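Local coordinates for protein butyryl-CoA dehydrogenase (Marinomonas mediterranea, PDB 6CXT) that belongs to the acyl-CoA dehydrogenase family of flavoproteins and holds flavin-adenine dinucleotide and the ligand FK4 in adjoining pockets, at residues Val157-Val168 with Ala207-Asp215; Glu242-Phe250 with Ser359-Gln369. All coordinates share one frame; numbering follows the deposited sequence.

From the N terminus, the chain runs through helices into the middle domain, where contact 1 closes first: strand 147-158 ends beside the start of strand 209-220, bringing back a helix-free excursion of 38 residues. Strand 165-171, part of the other four-stranded sheet, meets the same partner. Contact 2 opens only afterwards, in series, with neither nesting nor crossing. It brings the junction of helices 231-245 and 248-267 against the loop before helix 366-377, closing a much longer, largely helical loop of the C-terminal domain. Their centres are about 19 Å apart and the two contacts do not touch, yet both border flavin-adenine dinucleotide, contact 1 at the isoalloxazine and contact 2 also along FK4.

Contact 1 (Val157-Val168 with Ala207-Asp215); sequences VTNGSIADYYVV and APLNQVFFD. With FAD (flavin-adenine dinucleotide), chain D.
Val157 O is gripped from opposite faces of its carbonyl plane: Asn210 N reaches it across the sheet at 3.0 Å, and Gly160 N closes a type II turn onto it. This is the end of an antiparallel ladder in the beta-barrel middle domain of the acyl-CoA dehydrogenase fold. Val157 N returns the bond to Asn210 O at 2.8 Å, and Asn159 N continues past the strand end to Pro208 O.

The side chain of Asn210 braces the turn. With CG beside its own backbone N (chi1 -51°), OD1 takes a weak hydrogen bond from Ser161 N at 2.8 Å, while ND2 is held by Gly196 O and by Asp198, which also binds Ser161 OG. Pro208 packs against the same loop, its CB against Ser161 OG and its CG against Ile162 CD1.

Farther along, strand 165-168 belongs to the second sheet and runs at 79° to strand 209-214. Its Tyr166 ring has Val212 CG1 over one face, and Phe214 turns an edge toward the ring in a T-shaped pair, planes 85° apart and centroids 5.7 Å apart. Val168 CG2 touches Phe214 CZ as well. Tyr166 OH donates to Gly160 O at 2.6 Å, in the carbonyl plane, tying the aromatic pair back to the turn.

On the flavin side, Leu209 CD1 lies by FAD C6 and Thr158 N bonds to FAD O4. Thr158 OG1 donates to FAD N5 at 2.7 Å and accepts from a water, which also donates to Ala207 O at 3.1 Å.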
loop_
_atom_site.group_PDB
_atom_site.type_symbol
_atom_site.label_atom_id
_atom_site.label_comp_id
_atom_site.label_asym_id
_atom_site.label_seq_id
_atom_site.Cartn_x
_atom_site.Cartn_y
_atom_site.Cartn_z
ATOM N N VAL B 157 -22.430 -5.139 -23.050
ATOM C CA VAL B 157 -23.302 -3.991 -23.136
ATOM C C VAL B 157 -24.162 -3.887 -21.879
ATOM O O VAL B 157 -25.064 -4.723 -21.676
ATOM C CB VAL B 157 -24.171 -4.125 -24.424
ATOM C CG1 VAL B 157 -25.033 -2.898 -24.595
ATOM C CG2 VAL B 157 -23.198 -4.262 -25.643
ATOM N N THR B 158 -23.924 -2.831 -21.070
ATOM C CA THR B 158 -24.753 -2.576 -19.922
ATOM C C THR B 158 -26.150 -2.142 -20.434
ATOM O O THR B 158 -26.240 -1.310 -21.366
ATOM C CB THR B 158 -24.096 -1.494 -19.032
ATOM O OG1 THR B 158 -22.944 -2.075 -18.389
ATOM C CG2 THR B 158 -25.066 -1.003 -17.959
ATOM N N ASN B 159 -27.208 -2.703 -19.841
ATOM C CA ASN B 159 -28.562 -2.492 -20.310
ATOM C C ASN B 159 -28.846 -3.203 -21.649
ATOM O O ASN B 159 -29.883 -2.904 -22.258
ATOM C CB ASN B 159 -28.913 -0.992 -20.467
ATOM C CG ASN B 159 -28.746 -0.216 -19.172
ATOM O OD1 ASN B 159 -28.761 -0.800 -18.082
ATOM N ND2 ASN B 159 -28.588 1.088 -19.282
ATOM N N GLY B 160 -27.963 -4.088 -22.095
ATOM C CA GLY B 160 -28.137 -4.785 -23.394
ATOM C C GLY B 160 -29.540 -5.378 -23.561
ATOM O O GLY B 160 -30.233 -5.134 -24.620
ATOM N N SER B 161 -29.989 -6.148 -22.555
ATOM C CA SER B 161 -31.290 -6.840 -22.671
ATOM C C SER B 161 -32.508 -5.915 -22.640
ATOM O O SER B 161 -33.519 -6.200 -23.281
ATOM C CB SER B 161 -31.441 -7.946 -21.615
ATOM O OG SER B 161 -31.273 -7.340 -20.335
ATOM N N ILE B 162 -32.400 -4.776 -21.965
ATOM C CA ILE B 162 -33.533 -3.867 -21.745
ATOM C C ILE B 162 -33.531 -2.659 -22.682
ATOM O O ILE B 162 -34.419 -1.807 -22.588
ATOM C CB ILE B 162 -33.588 -3.420 -20.236
ATOM C CG1 ILE B 162 -32.257 -2.747 -19.846
ATOM C CG2 ILE B 162 -33.893 -4.664 -19.354
ATOM C CD1 ILE B 162 -32.302 -2.113 -18.458
ATOM N N ALA B 163 -32.504 -2.579 -23.537
ATOM C CA ALA B 163 -32.279 -1.361 -24.324
ATOM C C ALA B 163 -33.355 -1.238 -25.430
ATOM O O ALA B 163 -33.640 -2.223 -26.157
ATOM C CB ALA B 163 -30.886 -1.384 -24.966
ATOM N N ASP B 164 -33.861 -0.017 -25.553
ATOM C CA ASP B 164 -34.699 0.420 -26.675
ATOM C C ASP B 164 -33.861 1.015 -27.793
ATOM O O ASP B 164 -34.304 1.025 -28.941
ATOM C CB ASP B 164 -35.748 1.404 -26.199
ATOM C CG ASP B 164 -36.692 0.765 -25.240
ATOM O OD1 ASP B 164 -37.341 -0.226 -25.627
ATOM O OD2 ASP B 164 -36.744 1.186 -24.067
ATOM N N TYR B 165 -32.647 1.466 -27.472
ATOM C CA TYR B 165 -31.671 1.963 -28.420
ATOM C C TYR B 165 -30.264 1.603 -27.983
ATOM O O TYR B 165 -30.009 1.562 -26.786
ATOM C CB TYR B 165 -31.678 3.468 -28.417
ATOM C CG TYR B 165 -33.026 4.068 -28.712
ATOM C CD1 TYR B 165 -33.512 4.155 -30.053
ATOM C CD2 TYR B 165 -33.797 4.562 -27.690
ATOM C CE1 TYR B 165 -34.749 4.715 -30.315
ATOM C CE2 TYR B 165 -35.029 5.136 -27.947
ATOM C CZ TYR B 165 -35.493 5.215 -29.257
ATOM O OH TYR B 165 -36.719 5.814 -29.440
ATOM N N TYR B 166 -29.397 1.321 -28.942
ATOM C CA TYR B 166 -27.954 1.148 -28.719
ATOM C C TYR B 166 -27.209 2.300 -29.316
ATOM O O TYR B 166 -27.459 2.666 -30.466
ATOM C CB TYR B 166 -27.459 -0.110 -29.353
ATOM C CG TYR B 166 -28.164 -1.289 -28.788
ATOM C CD1 TYR B 166 -27.778 -1.836 -27.535
ATOM C CD2 TYR B 166 -29.258 -1.857 -29.463
ATOM C CE1 TYR B 166 -28.445 -2.949 -26.991
ATOM C CE2 TYR B 166 -29.949 -2.962 -28.909
ATOM C CZ TYR B 166 -29.533 -3.507 -27.689
ATOM O OH TYR B 166 -30.258 -4.556 -27.156
ATOM N N VAL B 167 -26.309 2.928 -28.545
ATOM C CA VAL B 167 -25.342 3.868 -29.188
ATOM C C VAL B 167 -24.153 3.004 -29.561
ATOM O O VAL B 167 -23.450 2.480 -28.689
ATOM C CB VAL B 167 -24.982 5.032 -28.234
ATOM C CG1 VAL B 167 -23.983 5.977 -28.865
ATOM C CG2 VAL B 167 -26.232 5.755 -27.808
ATOM N N VAL B 168 -23.904 2.837 -30.855
ATOM C CA VAL B 168 -23.001 1.807 -31.351
ATOM C C VAL B 168 -21.890 2.549 -32.072
ATOM O O VAL B 168 -22.176 3.516 -32.776
ATOM C CB VAL B 168 -23.736 0.891 -32.334
ATOM C CG1 VAL B 168 -22.821 -0.161 -32.950
ATOM C CG2 VAL B 168 -24.905 0.238 -31.623
ATOM N N ALA B 207 -27.977 -4.187 -13.049
ATOM C CA ALA B 207 -27.562 -3.568 -14.333
ATOM C C ALA B 207 -27.297 -4.743 -15.266
ATOM O O ALA B 207 -26.283 -5.412 -15.139
ATOM C CB ALA B 207 -26.302 -2.698 -14.167
ATOM N N PRO B 208 -28.189 -4.989 -16.247
ATOM C CA PRO B 208 -27.948 -6.115 -17.147
ATOM C C PRO B 208 -26.647 -5.921 -17.911
ATOM O O PRO B 208 -26.307 -4.775 -18.249
ATOM C CB PRO B 208 -29.111 -6.017 -18.171
ATOM C CG PRO B 208 -30.125 -5.245 -17.488
ATOM C CD PRO B 208 -29.402 -4.243 -16.605
ATOM N N LEU B 209 -25.942 -7.011 -18.180
ATOM C CA LEU B 209 -24.741 -6.955 -19.028
ATOM C C LEU B 209 -24.909 -8.041 -20.098
ATOM O O LEU B 209 -25.128 -9.204 -19.797
ATOM C CB LEU B 209 -23.448 -7.209 -18.190
ATOM C CG LEU B 209 -22.153 -6.918 -18.930
ATOM C CD1 LEU B 209 -22.007 -5.459 -19.356
ATOM C CD2 LEU B 209 -20.951 -7.307 -18.054
ATOM N N ASN B 210 -24.745 -7.669 -21.371
ATOM C CA ASN B 210 -25.065 -8.636 -22.410
ATOM C C ASN B 210 -24.171 -8.535 -23.639
ATOM O O ASN B 210 -23.707 -7.457 -24.005
ATOM C CB ASN B 210 -26.514 -8.339 -22.960
ATOM C CG ASN B 210 -27.537 -8.208 -21.879
ATOM O OD1 ASN B 210 -27.716 -7.124 -21.331
ATOM N ND2 ASN B 210 -28.244 -9.311 -21.576
ATOM N N GLN B 211 -24.042 -9.659 -24.316
ATOM C CA GLN B 211 -23.511 -9.662 -25.689
ATOM C C GLN B 211 -24.666 -9.199 -26.640
ATOM O O GLN B 211 -25.825 -9.624 -26.460
ATOM C CB GLN B 211 -23.084 -11.079 -26.021
ATOM C CG GLN B 211 -22.261 -11.170 -27.283
ATOM C CD GLN B 211 -21.423 -12.408 -27.261
ATOM O OE1 GLN B 211 -21.950 -13.522 -27.213
ATOM N NE2 GLN B 211 -20.106 -12.228 -27.252
ATOM N N VAL B 212 -24.324 -8.349 -27.606
ATOM C CA VAL B 212 -25.310 -7.864 -28.583
ATOM C C VAL B 212 -24.639 -8.044 -29.936
ATOM O O VAL B 212 -23.464 -7.648 -30.095
ATOM C CB VAL B 212 -25.724 -6.390 -28.400
ATOM C CG1 VAL B 212 -26.839 -6.026 -29.427
ATOM C CG2 VAL B 212 -26.244 -6.106 -26.966
ATOM N N PHE B 213 -25.346 -8.705 -30.869
ATOM C CA PHE B 213 -24.822 -8.914 -32.247
ATOM C C PHE B 213 -25.672 -8.100 -33.254
ATOM O O PHE B 213 -26.901 -7.992 -33.104
ATOM C CB PHE B 213 -24.711 -10.412 -32.626
ATOM C CG PHE B 213 -23.835 -10.644 -33.851
ATOM C CD1 PHE B 213 -22.429 -10.779 -33.729
ATOM C CD2 PHE B 213 -24.392 -10.668 -35.179
ATOM C CE1 PHE B 213 -21.616 -10.954 -34.872
ATOM C CE2 PHE B 213 -23.564 -10.838 -36.314
ATOM C CZ PHE B 213 -22.185 -10.976 -36.159
ATOM N N PHE B 214 -24.996 -7.490 -34.224
ATOM C CA PHE B 214 -25.662 -6.687 -35.258
ATOM C C PHE B 214 -25.359 -7.410 -36.549
ATOM O O PHE B 214 -24.201 -7.458 -37.010
ATOM C CB PHE B 214 -25.133 -5.266 -35.236
ATOM C CG PHE B 214 -25.413 -4.538 -33.950
ATOM C CD1 PHE B 214 -26.629 -3.878 -33.733
ATOM C CD2 PHE B 214 -24.441 -4.517 -32.923
ATOM C CE1 PHE B 214 -26.912 -3.187 -32.555
ATOM C CE2 PHE B 214 -24.719 -3.826 -31.725
ATOM C CZ PHE B 214 -25.938 -3.167 -31.528
ATOM N N ASP B 215 -26.372 -8.089 -37.064
ATOM C CA ASP B 215 -26.234 -8.900 -38.281
ATOM C C ASP B 215 -26.892 -8.112 -39.415
ATOM O O ASP B 215 -28.140 -8.137 -39.555
ATOM C CB ASP B 215 -26.919 -10.261 -38.073
ATOM C CG ASP B 215 -26.959 -11.127 -39.334
ATOM O OD1 ASP B 215 -26.234 -10.883 -40.298
ATOM O OD2 ASP B 215 -27.722 -12.106 -39.338
HETATM P PA FAD D . -8.533 -5.689 -21.559
HETATM O O1A FAD D . -8.601 -4.374 -22.312
HETATM O O2A FAD D . -8.304 -7.045 -22.207
HETATM O O5B FAD D . -7.492 -5.484 -20.325
HETATM C C5B FAD D . -7.020 -6.588 -19.519
HETATM C C4B FAD D . -5.916 -5.988 -18.625
HETATM O O4B FAD D . -4.875 -5.410 -19.453
HETATM C C3B FAD D . -6.468 -4.871 -17.745
HETATM O O3B FAD D . -5.702 -4.963 -16.537
HETATM C C2B FAD D . -6.023 -3.598 -18.498
HETATM O O2B FAD D . -5.951 -2.415 -17.662
HETATM C C1B FAD D . -4.665 -4.050 -19.114
HETATM N N9A FAD D . -4.351 -3.174 -20.263
HETATM C C8A FAD D . -4.956 -3.157 -21.481
HETATM N N7A FAD D . -4.449 -2.122 -22.240
HETATM C C5A FAD D . -3.525 -1.462 -21.487
HETATM C C6A FAD D . -2.605 -0.306 -21.644
HETATM N N6A FAD D . -2.571 0.444 -22.803
HETATM N N1A FAD D . -1.812 0.016 -20.577
HETATM C C2A FAD D . -1.824 -0.676 -19.387
HETATM N N3A FAD D . -2.626 -1.750 -19.204
HETATM C C4A FAD D . -3.476 -2.173 -20.179
HETATM N N1 FAD D . -18.411 -1.770 -22.518
HETATM C C2 FAD D . -19.322 -1.122 -23.329
HETATM O O2 FAD D . -18.958 -0.920 -24.520
HETATM N N3 FAD D . -20.558 -0.720 -22.912
HETATM C C4 FAD D . -20.992 -0.995 -21.666
HETATM O O4 FAD D . -22.115 -0.631 -21.313
HETATM C C4X FAD D . -20.065 -1.712 -20.723
HETATM N N5 FAD D . -20.418 -2.058 -19.465
HETATM C C5X FAD D . -19.603 -2.767 -18.636
HETATM C C6 FAD D . -20.078 -3.086 -17.335
HETATM C C7 FAD D . -19.257 -3.837 -16.469
HETATM C C7M FAD D . -19.784 -4.204 -15.104
HETATM C C8 FAD D . -17.920 -4.279 -16.903
HETATM C C8M FAD D . -17.042 -5.058 -15.983
HETATM C C9 FAD D . -17.429 -3.937 -18.181
HETATM C C9A FAD D . -18.245 -3.185 -19.056
HETATM N N10 FAD D . -17.819 -2.836 -20.377
HETATM C C10 FAD D . -18.722 -2.103 -21.223
HETATM C "C1'" FAD D . -16.517 -3.237 -20.889
HETATM C "C2'" FAD D . -15.423 -2.368 -20.225
HETATM O "O2'" FAD D . -15.413 -1.003 -20.679
HETATM C "C3'" FAD D . -14.088 -3.075 -20.392
HETATM O "O3'" FAD D . -14.167 -4.283 -19.608
HETATM C "C4'" FAD D . -12.802 -2.275 -20.122
HETATM O "O4'" FAD D . -12.635 -1.230 -21.134
HETATM C "C5'" FAD D . -11.564 -3.183 -20.156
HETATM O "O5'" FAD D . -11.603 -3.939 -21.373
HETATM P P FAD D . -11.393 -5.497 -21.311
HETATM O O1P FAD D . -11.412 -6.074 -22.730
HETATM O O2P FAD D . -12.340 -6.180 -20.343
HETATM O O3P FAD D . -9.919 -5.768 -20.737
HETATM O O HOH W 1 -23.772 -4.057 -16.444
#

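Contact 2 (Glu242-Phe250 with Ser359-Gln369); sequences ERCCLFAIF and SVLFSGTSDIQ. With FK4 (S-[2-({N-[(2R)-2-hydroxy-4-{[(R)-hydroxy(oxo)-lambda~5~-phosphanyl]oxy}-3,3-dimethylbutanoyl]-beta-alanyl}amino)ethyl] 1H-pyrrole-2-carbothioate), chain C.
Arg243 lies extended alongside Ser363, and its NE donates to Ser363 O at 2.8 Å, slightly tilted from the guanidinium plane. The Gln369 side chain crosses Arg243 obliquely, amide and guanidinium planes 72° apart, with NE2 donating to Gly364 O. Here the loop before helix 366-377 meets the junction of helices 231-245 and 248-267 in the helical C-terminal domain of the acyl-CoA dehydrogenase fold, forming one wall of the FK4 pocket.

Glu242, also extended, has OE2 met on the anti side by Ser363 OG at 2.6 Å, tilted out of the carboxylate plane. That hydroxyl sits at the edge of the Phe247 ring, as does Ser359 O.

Three phenylalanines and Leu246 form the apolar side. Phe247 and Phe362 slide past each other obliquely, planes at 49°. Phe250 CZ approaches the edge of Phe362, and one face of Phe250 carries Ser359 CB in a CH-pi contact. Lys320 NZ bridges the carbonyls of Ser359, Phe362 and Gly364.

Arg243 NH2 donates to FK4 O26 at 2.8 Å and to O27 at 3.1 Å, while Ser363 N points almost straight at O25. Since Arg243 NE holds the carbonyl of Ser363 and Glu242 OE2 its hydroxyl, these bonds probably fix the donors that meet three carbonyl oxygens of the ligand.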
loop_
_atom_site.group_PDB
_atom_site.type_symbol
_atom_site.label_atom_id
_atom_site.label_comp_id
_atom_site.label_asym_id
_atom_site.label_seq_id
_atom_site.Cartn_x
_atom_site.Cartn_y
_atom_site.Cartn_z
ATOM N N GLU B 242 -19.385 10.217 -18.593
ATOM C CA GLU B 242 -19.626 9.013 -17.769
ATOM C C GLU B 242 -18.583 8.909 -16.626
ATOM O O GLU B 242 -18.931 8.707 -15.466
ATOM C CB GLU B 242 -19.565 7.769 -18.633
ATOM C CG GLU B 242 -19.981 6.534 -17.857
ATOM C CD GLU B 242 -19.988 5.303 -18.730
ATOM O OE1 GLU B 242 -21.024 5.041 -19.355
ATOM O OE2 GLU B 242 -18.982 4.572 -18.798
ATOM N N ARG B 243 -17.311 9.083 -16.967
ATOM C CA ARG B 243 -16.211 8.946 -15.991
ATOM C C ARG B 243 -16.368 10.001 -14.906
ATOM O O ARG B 243 -15.995 9.768 -13.762
ATOM C CB ARG B 243 -14.867 9.090 -16.706
ATOM C CG ARG B 243 -14.483 7.848 -17.531
ATOM C CD ARG B 243 -13.237 8.207 -18.348
ATOM N NE ARG B 243 -12.988 7.162 -19.331
ATOM C CZ ARG B 243 -12.232 7.318 -20.432
ATOM N NH1 ARG B 243 -11.691 8.498 -20.708
ATOM N NH2 ARG B 243 -12.046 6.295 -21.269
ATOM N N CYS B 244 -16.927 11.157 -15.271
ATOM C CA CYS B 244 -17.150 12.251 -14.330
ATOM C C CYS B 244 -18.392 12.024 -13.461
ATOM O O CYS B 244 -18.306 12.043 -12.192
ATOM C CB CYS B 244 -17.303 13.590 -15.072
ATOM S SG CYS B 244 -17.443 15.046 -13.987
ATOM N N CYS B 245 -19.545 11.819 -14.097
ATOM C CA CYS B 245 -20.805 11.889 -13.392
ATOM C C CYS B 245 -21.269 10.546 -12.852
ATOM O O CYS B 245 -21.879 10.506 -11.813
ATOM C CB CYS B 245 -21.904 12.458 -14.314
ATOM S SG CYS B 245 -21.475 14.132 -14.930
ATOM N N LEU B 246 -21.037 9.455 -13.586
ATOM C CA LEU B 246 -21.556 8.155 -13.159
ATOM C C LEU B 246 -20.916 7.790 -11.796
ATOM O O LEU B 246 -21.575 7.256 -10.905
ATOM C CB LEU B 246 -21.309 7.081 -14.223
ATOM C CG LEU B 246 -21.770 5.634 -13.925
ATOM C CD1 LEU B 246 -22.085 4.883 -15.227
ATOM C CD2 LEU B 246 -20.693 4.835 -13.127
ATOM N N PHE B 247 -19.658 8.169 -11.614
ATOM C CA PHE B 247 -18.861 7.728 -10.420
ATOM C C PHE B 247 -19.266 8.474 -9.153
ATOM O O PHE B 247 -18.899 8.059 -8.033
ATOM C CB PHE B 247 -17.342 7.812 -10.747
ATOM C CG PHE B 247 -16.903 6.656 -11.633
ATOM C CD1 PHE B 247 -17.271 6.629 -13.031
ATOM C CD2 PHE B 247 -16.242 5.558 -11.108
ATOM C CE1 PHE B 247 -17.017 5.531 -13.793
ATOM C CE2 PHE B 247 -15.933 4.443 -11.904
ATOM C CZ PHE B 247 -16.343 4.427 -13.240
ATOM N N ALA B 248 -20.043 9.541 -9.308
ATOM C CA ALA B 248 -20.694 10.192 -8.147
ATOM C C ALA B 248 -21.506 9.174 -7.325
ATOM O O ALA B 248 -21.589 9.300 -6.096
ATOM C CB ALA B 248 -21.588 11.325 -8.604
ATOM N N ILE B 249 -22.079 8.158 -7.996
ATOM C CA ILE B 249 -22.817 7.078 -7.299
ATOM C C ILE B 249 -21.964 6.511 -6.134
ATOM O O ILE B 249 -22.453 6.322 -4.980
ATOM C CB ILE B 249 -23.205 5.919 -8.244
ATOM C CG1 ILE B 249 -24.191 6.414 -9.342
ATOM C CG2 ILE B 249 -23.826 4.772 -7.454
ATOM C CD1 ILE B 249 -24.278 5.411 -10.497
ATOM N N PHE B 250 -20.713 6.222 -6.441
ATOM C CA PHE B 250 -19.892 5.417 -5.521
ATOM C C PHE B 250 -19.352 6.278 -4.388
ATOM O O PHE B 250 -19.021 5.750 -3.340
ATOM C CB PHE B 250 -18.737 4.813 -6.299
ATOM C CG PHE B 250 -19.213 4.093 -7.546
ATOM C CD1 PHE B 250 -20.259 3.133 -7.459
ATOM C CD2 PHE B 250 -18.631 4.371 -8.807
ATOM C CE1 PHE B 250 -20.776 2.495 -8.613
ATOM C CE2 PHE B 250 -19.098 3.696 -9.955
ATOM C CZ PHE B 250 -20.174 2.800 -9.877
ATOM N N SER B 359 -16.278 -1.140 -10.816
ATOM C CA SER B 359 -16.009 0.283 -11.036
ATOM C C SER B 359 -14.540 0.565 -11.463
ATOM O O SER B 359 -14.300 1.622 -12.081
ATOM C CB SER B 359 -16.387 1.134 -9.835
ATOM O OG SER B 359 -15.346 1.020 -8.838
ATOM N N VAL B 360 -13.589 -0.317 -11.119
ATOM C CA VAL B 360 -12.175 -0.194 -11.604
ATOM C C VAL B 360 -11.955 -0.810 -13.023
ATOM O O VAL B 360 -10.823 -0.784 -13.534
ATOM C CB VAL B 360 -11.124 -0.796 -10.639
ATOM C CG1 VAL B 360 -11.264 -0.081 -9.271
ATOM C CG2 VAL B 360 -11.354 -2.301 -10.438
ATOM N N LEU B 361 -13.022 -1.355 -13.608
ATOM C CA LEU B 361 -12.955 -1.919 -14.978
ATOM C C LEU B 361 -13.743 -1.082 -15.982
ATOM O O LEU B 361 -13.152 -0.650 -16.993
ATOM C CB LEU B 361 -13.522 -3.339 -14.984
ATOM C CG LEU B 361 -12.773 -4.291 -14.043
ATOM C CD1 LEU B 361 -13.478 -5.632 -14.064
ATOM C CD2 LEU B 361 -11.253 -4.437 -14.369
ATOM N N PHE B 362 -15.025 -0.824 -15.719
ATOM C CA PHE B 362 -15.873 -0.141 -16.719
ATOM C C PHE B 362 -15.506 1.335 -16.824
ATOM O O PHE B 362 -14.899 1.902 -15.899
ATOM C CB PHE B 362 -17.387 -0.378 -16.508
ATOM C CG PHE B 362 -17.903 0.024 -15.153
ATOM C CD1 PHE B 362 -17.955 1.381 -14.744
ATOM C CD2 PHE B 362 -18.402 -0.974 -14.295
ATOM C CE1 PHE B 362 -18.467 1.731 -13.491
ATOM C CE2 PHE B 362 -18.900 -0.628 -13.029
ATOM C CZ PHE B 362 -18.951 0.708 -12.637
ATOM N N SER B 363 -15.857 1.964 -17.946
ATOM C CA SER B 363 -15.462 3.330 -18.253
ATOM C C SER B 363 -13.932 3.501 -18.416
ATOM O O SER B 363 -13.423 4.589 -18.308
ATOM C CB SER B 363 -15.996 4.359 -17.245
ATOM O OG SER B 363 -17.309 3.999 -16.833
ATOM N N GLY B 364 -13.233 2.428 -18.731
ATOM C CA GLY B 364 -11.750 2.414 -18.803
ATOM C C GLY B 364 -11.147 1.898 -17.494
ATOM O O GLY B 364 -11.456 2.457 -16.427
ATOM N N THR B 365 -10.309 0.893 -17.557
ATOM C CA THR B 365 -9.713 0.361 -16.325
ATOM C C THR B 365 -8.837 1.408 -15.627
ATOM O O THR B 365 -8.438 2.459 -16.225
ATOM C CB THR B 365 -8.835 -0.861 -16.555
ATOM O OG1 THR B 365 -7.618 -0.449 -17.225
ATOM C CG2 THR B 365 -9.583 -1.972 -17.367
ATOM N N SER B 366 -8.469 1.111 -14.361
ATOM C CA SER B 366 -7.551 2.018 -13.659
ATOM C C SER B 366 -6.268 2.241 -14.482
ATOM O O SER B 366 -5.686 3.312 -14.443
ATOM C CB SER B 366 -7.227 1.345 -12.273
ATOM O OG SER B 366 -8.510 1.333 -11.576
ATOM N N ASP B 367 -5.773 1.192 -15.137
ATOM C CA ASP B 367 -4.533 1.338 -15.940
ATOM C C ASP B 367 -4.729 2.347 -17.052
ATOM O O ASP B 367 -3.813 3.113 -17.327
ATOM C CB ASP B 367 -4.097 -0.006 -16.502
ATOM C CG ASP B 367 -3.877 -1.044 -15.392
ATOM O OD1 ASP B 367 -3.259 -0.667 -14.339
ATOM O OD2 ASP B 367 -4.323 -2.201 -15.552
ATOM N N ILE B 368 -5.934 2.355 -17.672
ATOM C CA ILE B 368 -6.221 3.309 -18.750
ATOM C C ILE B 368 -6.362 4.719 -18.217
ATOM O O ILE B 368 -5.889 5.705 -18.805
ATOM C CB ILE B 368 -7.501 2.858 -19.503
ATOM C CG1 ILE B 368 -7.221 1.627 -20.349
ATOM C CG2 ILE B 368 -8.168 3.987 -20.308
ATOM C CD1 ILE B 368 -5.891 1.492 -21.040
ATOM N N GLN B 369 -6.999 4.855 -17.046
ATOM C CA GLN B 369 -7.044 6.192 -16.425
ATOM C C GLN B 369 -5.619 6.727 -16.213
ATOM O O GLN B 369 -5.382 7.920 -16.415
ATOM C CB GLN B 369 -7.823 6.190 -15.067
ATOM C CG GLN B 369 -9.245 5.619 -15.150
ATOM C CD GLN B 369 -10.119 6.306 -16.248
ATOM O OE1 GLN B 369 -10.138 7.536 -16.405
ATOM N NE2 GLN B 369 -10.838 5.500 -16.986
HETATM O O01 FK4 C . -9.138 10.178 -25.300
HETATM P P02 FK4 C . -8.930 9.192 -26.497
HETATM O O03 FK4 C . -8.825 7.667 -26.145
HETATM C C04 FK4 C . -8.173 7.286 -24.968
HETATM C C05 FK4 C . -7.578 5.910 -24.986
HETATM C C06 FK4 C . -6.950 5.653 -23.591
HETATM C C07 FK4 C . -6.504 5.874 -26.106
HETATM C C08 FK4 C . -8.634 4.830 -25.338
HETATM O O09 FK4 C . -8.057 3.594 -25.684
HETATM C C10 FK4 C . -9.709 4.648 -24.248
HETATM N N11 FK4 C . -9.751 3.302 -23.695
HETATM C C12 FK4 C . -10.688 3.034 -22.664
HETATM C C13 FK4 C . -12.029 2.510 -23.224
HETATM C C14 FK4 C . -13.168 2.793 -22.341
HETATM N N15 FK4 C . -14.186 1.852 -22.536
HETATM C C16 FK4 C . -15.451 2.005 -21.815
HETATM C C17 FK4 C . -16.628 1.392 -22.597
HETATM S S18 FK4 C . -18.200 1.966 -22.020
HETATM C C19 FK4 C . -18.228 1.396 -20.320
HETATM C C20 FK4 C . -19.608 1.667 -19.870
HETATM C C21 FK4 C . -20.241 1.204 -18.738
HETATM C C22 FK4 C . -21.528 1.782 -18.763
HETATM C C23 FK4 C . -21.645 2.581 -19.927
HETATM N N24 FK4 C . -20.482 2.532 -20.610
HETATM O O25 FK4 C . -17.424 0.505 -19.965
HETATM O O26 FK4 C . -13.242 3.747 -21.570
HETATM O O27 FK4 C . -10.467 5.569 -23.791
HETATM O O28 FK4 C . -10.081 9.367 -27.432
#